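Local coordinates for ESAT-6/WXG100 secretion system protein (Streptococcus gallolyticus, PDB 7JQE), which is the EsaA subunit of the bacterial type VIIb secretion system and probably takes part, through its extracellular region, in exporting toxins and other proteins, at residues 262-267 with 390-395; 333-338 with 372-377; 133-138 with 471-476. All blocks are in the same frame, centred on the assembly; numbering follows the deposited sequence.

Interaction 1 (262-267 with 390-395); sequences DAKPEQ and IYVTDT. With EDO (1,2-ethanediol), chain C.
The neck between the β-sheet part of the fold and its helical arm is fastened where the carboxylate of Asp-262 meets Thr-393 to Thr-395, the connection from strand 382-392 into helix 396-427. The two segments run nearly antiparallel; both hydrogen bonds end on the Asp-262 carboxylate, one from a side chain and one from a backbone N-H. Thr-393 OG1 donates to Asp-262 OD1 over 3.1 Å, coming from above the carboxylate plane, 51° out of it. Thr-393 OG1 sits between its own backbone N and carbonyl carbon (chi1 71°), which turns the hydroxyl to the acid. The same OD1 takes a weak, strongly bent bond from Thr-395 N. The other oxygen is less favourably placed: Asp-262 OD2 lies 3.2 Å from the acceptor Thr-393 O and 4.1 Å from Asp-394 OD1, which may raise the proton affinity of one of the two acids. Further along, the Pro-265 ring wedges against the strand, its CG 4.1 Å from both Ile-390 CD1 and Val-392 CG2; the proline and valine side chains cross at about a right angle. Lys-264 starts away from the strand, but its chain bends at chi2 (62°) and lays NZ 4.2 Å from Val-392 CG1; NZ also bonds weakly to Leu-366 O. Around this neck, Ile-390 also packs on Phe-363 of strand 355-363 and His-371 of strand 369-379, while Thr-395 touches Val-399 of the second subunit.

Interaction 2 (333-338 with 372-377); sequences NVSGGT and TITLDL
Ser-335 and Thr-374 face each other as an antiparallel hydrogen-bonded pair, with both side chains on the same face of the sheet. Each hydroxyl stands between its own backbone N and carbonyl carbon, a rotation (chi1 79° and 64°) that brings Ser-335 OG to 3.1 Å from Thr-374 OG1; either may donate. Beneath them the backbones exchange two bonds, Ser-335 N to Thr-374 O at 3.0 Å and Thr-374 N to Ser-335 O at 3.1 Å. Val-334 and Leu-375 lie side by side and point the same way, Val-334 CG2 resting 3.6 Å from Leu-375 CB. Both also touch Val-339 of strand 337-341, which belongs to the other sheet. At one end the amide of Asn-333 is turned steeply against the carboxylate of Asp-376, the planes 73° apart. Asn-333 ND2 nevertheless gives a nearly straight bond to Asp-376 OD2 at 3.3 Å, with the acceptor in the amide plane of Asn-333, and meets the acid on its anti side, somewhat out of the carboxylate plane. At the other end the chain bends at Gly-336, whose CA-H points to Thr-372 O, while Ile-373 CG1 packs 3.5 Å from Gly-336 O. Here the chain passes from the four-stranded antiparallel sheet to the three-stranded one, consistent with two sheets packed face to face. The chemistry is divided: hydroxyls pair along one side, aliphatic groups turn towards the second sheet, and Asp-376 serves two partners, its OD1 in a salt bridge with Arg-383, which would favour the charged acid.

Interaction 3 (133-138 with 471-476); sequences QYFNSD and SGVTLY. With EDO (1,2-ethanediol), chain S.
Tyr-134 and Phe-135, on the last turn of helix 102-135, pack on helix 462-491 in a helix-helix contact that closes up around Gly-472. The absence of a side chain on Gly-472 lets the Tyr-134 ring settle on the backbone: Gly-472 CA lies over one face, 3.8 Å from the ring centroid and offset toward the rim, a CH-pi contact. CG of Tyr-134 is anti to its carbonyl carbon (chi1 -66°), which carries the ring across to the second helix. Its far end meets Leu-475, whose CD1 is 3.8 Å from Tyr-134 CZ, while Ser-471 CB lies near CE2. The hydroxyl end reaches Gln-133 of the second subunit, and Tyr-134 also packs on its own counterpart there. Phe-135 follows, its tip CZ 3.7 Å from Gly-472 C and 3.8 Å from Val-473 CG2, with the valine side chain at about a right angle to it. Beyond, its CE2 approaches Tyr-476 CB at 4.1 Å; the two rings are inclined by 58°, their centroids 6.0 Å apart. Val-473 and Tyr-476 also touch helix 152-164, so this core unites three helices. After the helix, Asn-136 takes positive phi and the chain swings round to Asp-138. There a water bridges to Tyr-476 OH, itself bonded to Leu-141 N, and donates to Asp-138 OD1 at 3.0 Å.

From the N terminus, helix 102-135 ends at residues 133-138, but interaction 3 closes only when the chain returns at 471-476, so its loop of 332 residues encloses both other contacts. Further helices lead to 262-267, just before strand 268-275; interaction 1 closes when the chain returns at the end of strand 382-392, where it leaves the four-stranded sheet. Within that span, interaction 2 joins 333-338 to 372-377 across 33 residues. The three loops therefore nest, and none cross. Interactions 1 and 2 share the four-stranded sheet through neighbouring strands 369-379 and 382-392, their centres 19 Å apart. Interaction 3 ties helices together on the opposite side of the chain's centre, about 93 Å from interaction 1 between centres.

Interaction 1 (262-267 with 390-395)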
loop_
_atom_site.group_PDB
_atom_site.type_symbol
_atom_site.label_atom_id
_atom_site.label_comp_id
_atom_site.label_asym_id
_atom_site.label_seq_id
_atom_site.Cartn_x
_atom_site.Cartn_y
_atom_site.Cartn_z
ATOM N N ASP A 262 -32.762 -24.126 -0.173
ATOM C CA ASP A 262 -33.748 -24.204 0.892
ATOM C C ASP A 262 -34.525 -25.510 0.786
ATOM O O ASP A 262 -34.607 -26.123 -0.281
ATOM C CB ASP A 262 -34.705 -23.015 0.815
ATOM C CG ASP A 262 -33.993 -21.683 0.964
ATOM O OD1 ASP A 262 -33.646 -21.319 2.111
ATOM O OD2 ASP A 262 -33.767 -21.006 -0.067
ATOM N N ALA A 263 -35.082 -25.947 1.915
ATOM C CA ALA A 263 -35.998 -27.076 1.881
ATOM C C ALA A 263 -37.134 -26.789 0.910
ATOM O O ALA A 263 -37.517 -25.637 0.689
ATOM C CB ALA A 263 -36.560 -27.360 3.274
ATOM N N LYS A 264 -37.669 -27.850 0.317
ATOM C CA LYS A 264 -38.814 -27.740 -0.585
ATOM C C LYS A 264 -39.980 -28.538 -0.013
ATOM O O LYS A 264 -39.975 -29.782 -0.072
ATOM C CB LYS A 264 -38.452 -28.230 -1.985
ATOM C CG LYS A 264 -39.336 -27.667 -3.089
ATOM C CD LYS A 264 -39.212 -26.148 -3.177
ATOM C CE LYS A 264 -40.046 -25.584 -4.322
ATOM N NZ LYS A 264 -40.037 -24.092 -4.344
ATOM N N PRO A 265 -40.983 -27.884 0.564
ATOM C CA PRO A 265 -42.107 -28.623 1.145
ATOM C C PRO A 265 -43.010 -29.207 0.068
ATOM O O PRO A 265 -43.063 -28.735 -1.069
ATOM C CB PRO A 265 -42.839 -27.562 1.972
ATOM C CG PRO A 265 -42.507 -26.278 1.298
ATOM C CD PRO A 265 -41.110 -26.430 0.764
ATOM N N GLU A 266 -43.733 -30.257 0.451
ATOM C CA GLU A 266 -44.616 -30.937 -0.489
ATOM C C GLU A 266 -45.865 -30.102 -0.741
ATOM O O GLU A 266 -46.518 -29.641 0.200
ATOM C CB GLU A 266 -44.996 -32.316 0.044
ATOM C CG GLU A 266 -45.038 -33.390 -1.025
ATOM C CD GLU A 266 -43.664 -33.697 -1.587
ATOM O OE1 GLU A 266 -42.669 -33.504 -0.859
ATOM O OE2 GLU A 266 -43.577 -34.128 -2.757
ATOM N N GLN A 267 -46.199 -29.911 -2.019
ATOM C CA GLN A 267 -47.320 -29.051 -2.382
ATOM C C GLN A 267 -48.667 -29.736 -2.189
ATOM O O GLN A 267 -49.661 -29.063 -1.894
ATOM C CB GLN A 267 -47.167 -28.586 -3.830
ATOM C CG GLN A 267 -48.232 -27.613 -4.296
ATOM C CD GLN A 267 -47.976 -27.124 -5.706
ATOM O OE1 GLN A 267 -46.999 -27.524 -6.341
ATOM N NE2 GLN A 267 -48.851 -26.255 -6.203
ATOM N N ILE A 390 -47.564 -24.290 4.998
ATOM C CA ILE A 390 -46.195 -24.611 4.616
ATOM C C ILE A 390 -45.415 -23.312 4.446
ATOM O O ILE A 390 -45.977 -22.251 4.160
ATOM C CB ILE A 390 -46.118 -25.467 3.331
ATOM C CG1 ILE A 390 -46.827 -24.768 2.172
ATOM C CG2 ILE A 390 -46.702 -26.848 3.582
ATOM C CD1 ILE A 390 -46.428 -25.304 0.813
ATOM N N TYR A 391 -44.104 -23.408 4.624
ATOM C CA TYR A 391 -43.214 -22.253 4.620
ATOM C C TYR A 391 -42.152 -22.485 3.554
ATOM O O TYR A 391 -41.336 -23.405 3.678
ATOM C CB TYR A 391 -42.588 -22.059 5.999
ATOM C CG TYR A 391 -42.081 -23.355 6.593
ATOM C CD1 TYR A 391 -40.755 -23.751 6.429
ATOM C CD2 TYR A 391 -42.934 -24.198 7.299
ATOM C CE1 TYR A 391 -40.289 -24.944 6.962
ATOM C CE2 TYR A 391 -42.478 -25.395 7.838
ATOM C CZ TYR A 391 -41.156 -25.763 7.664
ATOM O OH TYR A 391 -40.698 -26.949 8.195
ATOM N N VAL A 392 -42.183 -21.685 2.493
ATOM C CA VAL A 392 -41.146 -21.724 1.470
ATOM C C VAL A 392 -40.146 -20.625 1.803
ATOM O O VAL A 392 -40.436 -19.440 1.627
ATOM C CB VAL A 392 -41.723 -21.541 0.062
ATOM C CG1 VAL A 392 -40.624 -21.729 -0.977
ATOM C CG2 VAL A 392 -42.866 -22.513 -0.176
ATOM N N THR A 393 -38.981 -21.015 2.308
ATOM C CA THR A 393 -37.972 -20.049 2.710
ATOM C C THR A 393 -37.015 -19.765 1.559
ATOM O O THR A 393 -36.824 -20.590 0.660
ATOM C CB THR A 393 -37.190 -20.544 3.927
ATOM O OG1 THR A 393 -36.341 -21.631 3.540
ATOM C CG2 THR A 393 -38.147 -21.020 5.013
ATOM N N ASP A 394 -36.411 -18.574 1.602
ATOM C CA ASP A 394 -35.527 -18.087 0.549
ATOM C C ASP A 394 -34.172 -17.668 1.106
ATOM O O ASP A 394 -33.468 -16.874 0.478
ATOM C CB ASP A 394 -36.176 -16.907 -0.180
ATOM C CG ASP A 394 -35.687 -16.758 -1.598
ATOM O OD1 ASP A 394 -34.795 -17.532 -2.004
ATOM O OD2 ASP A 394 -36.211 -15.872 -2.310
ATOM N N THR A 395 -33.791 -18.188 2.271
ATOM C CA THR A 395 -32.659 -17.674 3.025
ATOM C C THR A 395 -31.515 -18.678 3.141
ATOM O O THR A 395 -30.632 -18.505 3.988
ATOM C CB THR A 395 -33.120 -17.246 4.416
ATOM O OG1 THR A 395 -33.669 -18.380 5.102
ATOM C CG2 THR A 395 -34.179 -16.156 4.311
HETATM C C1 EDO C . -32.028 -15.143 -2.209
HETATM O O1 EDO C . -31.685 -15.566 -0.881
HETATM C C2 EDO C . -32.051 -13.619 -2.281
HETATM O O2 EDO C . -30.785 -13.089 -1.858
#

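Interaction 2 (333-338 with 372-377)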
loop_
_atom_site.group_PDB
_atom_site.type_symbol
_atom_site.label_atom_id
_atom_site.label_comp_id
_atom_site.label_asym_id
_atom_site.label_seq_id
_atom_site.Cartn_x
_atom_site.Cartn_y
_atom_site.Cartn_z
ATOM N N ASN A 333 -66.065 -23.680 2.144
ATOM C CA ASN A 333 -65.319 -22.467 2.486
ATOM C C ASN A 333 -63.809 -22.688 2.405
ATOM O O ASN A 333 -63.057 -22.359 3.324
ATOM C CB ASN A 333 -65.730 -21.948 3.869
ATOM C CG ASN A 333 -67.211 -21.596 3.945
ATOM O OD1 ASN A 333 -67.795 -21.091 2.983
ATOM N ND2 ASN A 333 -67.826 -21.869 5.094
ATOM N N VAL A 334 -63.364 -23.237 1.278
ATOM C CA VAL A 334 -61.946 -23.491 1.042
ATOM C C VAL A 334 -61.288 -22.227 0.515
ATOM O O VAL A 334 -61.886 -21.472 -0.260
ATOM C CB VAL A 334 -61.751 -24.659 0.057
ATOM C CG1 VAL A 334 -60.275 -24.839 -0.257
ATOM C CG2 VAL A 334 -62.330 -25.935 0.628
ATOM N N SER A 335 -60.048 -21.999 0.940
ATOM C CA SER A 335 -59.202 -20.951 0.386
ATOM C C SER A 335 -57.750 -21.379 0.533
ATOM O O SER A 335 -57.410 -22.171 1.416
ATOM C CB SER A 335 -59.418 -19.603 1.077
ATOM O OG SER A 335 -58.730 -19.560 2.314
ATOM N N GLY A 336 -56.895 -20.840 -0.335
ATOM C CA GLY A 336 -55.480 -21.150 -0.314
ATOM C C GLY A 336 -55.069 -22.328 -1.170
ATOM O O GLY A 336 -53.873 -22.636 -1.241
ATOM N N GLY A 337 -56.016 -22.990 -1.824
ATOM C CA GLY A 337 -55.706 -24.165 -2.613
ATOM C C GLY A 337 -56.987 -24.898 -2.952
ATOM O O GLY A 337 -58.075 -24.330 -2.867
ATOM N N THR A 338 -56.841 -26.165 -3.326
ATOM C CA THR A 338 -57.975 -27.023 -3.642
ATOM C C THR A 338 -58.035 -28.169 -2.643
ATOM O O THR A 338 -57.028 -28.840 -2.398
ATOM C CB THR A 338 -57.889 -27.567 -5.072
ATOM O OG1 THR A 338 -56.664 -28.285 -5.240
ATOM C CG2 THR A 338 -57.949 -26.427 -6.085
ATOM N N THR A 372 -51.144 -21.002 3.456
ATOM C CA THR A 372 -52.113 -21.557 4.393
ATOM C C THR A 372 -53.397 -21.919 3.663
ATOM O O THR A 372 -53.952 -21.098 2.927
ATOM C CB THR A 372 -52.427 -20.574 5.527
ATOM O OG1 THR A 372 -51.321 -20.519 6.436
ATOM C CG2 THR A 372 -53.667 -21.020 6.282
ATOM N N ILE A 373 -53.863 -23.146 3.877
ATOM C CA ILE A 373 -55.164 -23.602 3.403
ATOM C C ILE A 373 -56.112 -23.638 4.590
ATOM O O ILE A 373 -55.748 -24.132 5.665
ATOM C CB ILE A 373 -55.068 -24.991 2.747
ATOM C CG1 ILE A 373 -54.316 -24.920 1.418
ATOM C CG2 ILE A 373 -56.454 -25.584 2.552
ATOM C CD1 ILE A 373 -54.206 -26.263 0.721
ATOM N N THR A 374 -57.324 -23.117 4.403
ATOM C CA THR A 374 -58.378 -23.211 5.406
ATOM C C THR A 374 -59.652 -23.729 4.760
ATOM O O THR A 374 -59.998 -23.340 3.640
ATOM C CB THR A 374 -58.672 -21.860 6.080
ATOM O OG1 THR A 374 -59.178 -20.933 5.110
ATOM C CG2 THR A 374 -57.421 -21.294 6.722
ATOM N N LEU A 375 -60.352 -24.605 5.474
ATOM C CA LEU A 375 -61.639 -25.109 5.020
ATOM C C LEU A 375 -62.495 -25.450 6.227
ATOM O O LEU A 375 -62.040 -25.404 7.374
ATOM C CB LEU A 375 -61.486 -26.345 4.129
ATOM C CG LEU A 375 -60.887 -27.565 4.830
ATOM C CD1 LEU A 375 -61.650 -28.830 4.476
ATOM C CD2 LEU A 375 -59.410 -27.700 4.469
ATOM N N ASP A 376 -63.748 -25.801 5.949
ATOM C CA ASP A 376 -64.667 -26.351 6.934
ATOM C C ASP A 376 -65.002 -27.781 6.536
ATOM O O ASP A 376 -65.388 -28.033 5.389
ATOM C CB ASP A 376 -65.950 -25.511 7.035
ATOM C CG ASP A 376 -65.786 -24.293 7.926
ATOM O OD1 ASP A 376 -64.889 -24.310 8.796
ATOM O OD2 ASP A 376 -66.560 -23.324 7.763
ATOM N N LEU A 377 -64.832 -28.715 7.470
ATOM C CA LEU A 377 -65.278 -30.092 7.288
ATOM C C LEU A 377 -66.626 -30.257 7.977
ATOM O O LEU A 377 -66.718 -30.151 9.205
ATOM C CB LEU A 377 -64.263 -31.090 7.845
ATOM C CG LEU A 377 -64.685 -32.565 7.778
ATOM C CD1 LEU A 377 -64.798 -33.034 6.336
ATOM C CD2 LEU A 377 -63.731 -33.459 8.563
#

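Interaction 3 (133-138 with 471-476)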
loop_
_atom_site.group_PDB
_atom_site.type_symbol
_atom_site.label_atom_id
_atom_site.label_comp_id
_atom_site.label_asym_id
_atom_site.label_seq_id
_atom_site.Cartn_x
_atom_site.Cartn_y
_atom_site.Cartn_z
ATOM N N GLN A 133 38.813 18.379 -14.581
ATOM C CA GLN A 133 38.060 18.048 -13.376
ATOM C C GLN A 133 36.786 18.879 -13.269
ATOM O O GLN A 133 35.702 18.344 -13.008
ATOM C CB GLN A 133 38.935 18.257 -12.136
ATOM C CG GLN A 133 39.955 17.160 -11.871
ATOM C CD GLN A 133 39.344 15.952 -11.185
ATOM O OE1 GLN A 133 39.015 15.997 -9.997
ATOM N NE2 GLN A 133 39.184 14.865 -11.931
ATOM N N TYR A 134 36.899 20.194 -13.468
ATOM C CA TYR A 134 35.818 21.123 -13.163
ATOM C C TYR A 134 34.987 21.522 -14.371
ATOM O O TYR A 134 33.789 21.787 -14.222
ATOM C CB TYR A 134 36.373 22.393 -12.513
ATOM C CG TYR A 134 36.979 22.179 -11.144
ATOM C CD1 TYR A 134 38.306 21.788 -11.001
ATOM C CD2 TYR A 134 36.229 22.373 -9.992
ATOM C CE1 TYR A 134 38.866 21.593 -9.748
ATOM C CE2 TYR A 134 36.778 22.179 -8.736
ATOM C CZ TYR A 134 38.098 21.793 -8.618
ATOM O OH TYR A 134 38.646 21.604 -7.368
ATOM N N PHE A 135 35.579 21.571 -15.560
ATOM C CA PHE A 135 34.879 22.045 -16.744
ATOM C C PHE A 135 34.527 20.939 -17.723
ATOM O O PHE A 135 33.760 21.188 -18.659
ATOM C CB PHE A 135 35.723 23.110 -17.465
ATOM C CG PHE A 135 36.078 24.292 -16.603
ATOM C CD1 PHE A 135 35.205 24.740 -15.624
ATOM C CD2 PHE A 135 37.291 24.949 -16.765
ATOM C CE1 PHE A 135 35.533 25.827 -14.828
ATOM C CE2 PHE A 135 37.623 26.033 -15.974
ATOM C CZ PHE A 135 36.744 26.472 -15.004
ATOM N N ASN A 136 35.072 19.738 -17.547
ATOM C CA ASN A 136 34.779 18.542 -18.331
ATOM C C ASN A 136 35.507 18.545 -19.671
ATOM O O ASN A 136 35.316 17.613 -20.459
ATOM C CB ASN A 136 33.274 18.352 -18.576
ATOM C CG ASN A 136 32.908 16.910 -18.852
ATOM O OD1 ASN A 136 33.573 15.987 -18.380
ATOM N ND2 ASN A 136 31.846 16.708 -19.624
ATOM N N SER A 137 36.322 19.555 -19.960
ATOM C CA SER A 137 37.180 19.561 -21.139
ATOM C C SER A 137 38.454 20.322 -20.790
ATOM O O SER A 137 38.672 20.704 -19.636
ATOM C CB SER A 137 36.453 20.167 -22.346
ATOM O OG SER A 137 36.236 21.554 -22.163
ATOM N N ASP A 138 39.301 20.543 -21.788
ATOM C CA ASP A 138 40.550 21.286 -21.622
ATOM C C ASP A 138 40.431 22.584 -22.411
ATOM O O ASP A 138 40.670 22.612 -23.622
ATOM C CB ASP A 138 41.746 20.457 -22.081
ATOM C CG ASP A 138 43.066 21.198 -21.929
ATOM O OD1 ASP A 138 43.064 22.325 -21.389
ATOM O OD2 ASP A 138 44.108 20.652 -22.351
ATOM N N SER A 471 34.721 27.231 -7.924
ATOM C CA SER A 471 35.990 26.681 -7.464
ATOM C C SER A 471 36.941 26.461 -8.633
ATOM O O SER A 471 38.123 26.821 -8.566
ATOM C CB SER A 471 35.756 25.375 -6.705
ATOM O OG SER A 471 35.119 25.618 -5.464
ATOM N N GLY A 472 36.437 25.872 -9.719
ATOM C CA GLY A 472 37.283 25.643 -10.880
ATOM C C GLY A 472 37.802 26.932 -11.492
ATOM O O GLY A 472 38.973 27.025 -11.870
ATOM N N VAL A 473 36.939 27.944 -11.600
ATOM C CA VAL A 473 37.344 29.210 -12.203
ATOM C C VAL A 473 38.431 29.876 -11.371
ATOM O O VAL A 473 39.401 30.421 -11.912
ATOM C CB VAL A 473 36.123 30.130 -12.385
ATOM C CG1 VAL A 473 36.568 31.529 -12.768
ATOM C CG2 VAL A 473 35.195 29.567 -13.443
ATOM N N THR A 474 38.290 29.849 -10.044
ATOM C CA THR A 474 39.320 30.425 -9.185
ATOM C C THR A 474 40.647 29.699 -9.363
ATOM O O THR A 474 41.696 30.331 -9.541
ATOM C CB THR A 474 38.877 30.382 -7.723
ATOM O OG1 THR A 474 37.638 31.082 -7.577
ATOM C CG2 THR A 474 39.923 31.031 -6.836
ATOM N N LEU A 475 40.621 28.366 -9.316
ATOM C CA LEU A 475 41.849 27.603 -9.512
ATOM C C LEU A 475 42.430 27.852 -10.898
ATOM O O LEU A 475 43.629 28.129 -11.043
ATOM C CB LEU A 475 41.589 26.113 -9.291
ATOM C CG LEU A 475 41.352 25.694 -7.837
ATOM C CD1 LEU A 475 40.941 24.223 -7.732
ATOM C CD2 LEU A 475 42.596 25.975 -7.002
ATOM N N TYR A 476 41.591 27.764 -11.934
ATOM C CA TYR A 476 42.086 27.972 -13.291
ATOM C C TYR A 476 42.630 29.387 -13.470
ATOM O O TYR A 476 43.680 29.584 -14.093
ATOM C CB TYR A 476 40.978 27.681 -14.306
ATOM C CG TYR A 476 41.496 27.421 -15.704
ATOM C CD1 TYR A 476 41.841 26.138 -16.111
ATOM C CD2 TYR A 476 41.657 28.461 -16.611
ATOM C CE1 TYR A 476 42.328 25.896 -17.385
ATOM C CE2 TYR A 476 42.145 28.230 -17.888
ATOM C CZ TYR A 476 42.479 26.946 -18.270
ATOM O OH TYR A 476 42.967 26.716 -19.537
HETATM C C1 EDO S . 32.568 24.868 -3.126
HETATM O O1 EDO S . 33.196 23.818 -3.874
HETATM C C2 EDO S . 32.434 24.461 -1.662
HETATM O O2 EDO S . 33.732 24.218 -1.104
HETATM O O HOH W 1 44.031 24.438 -19.530
#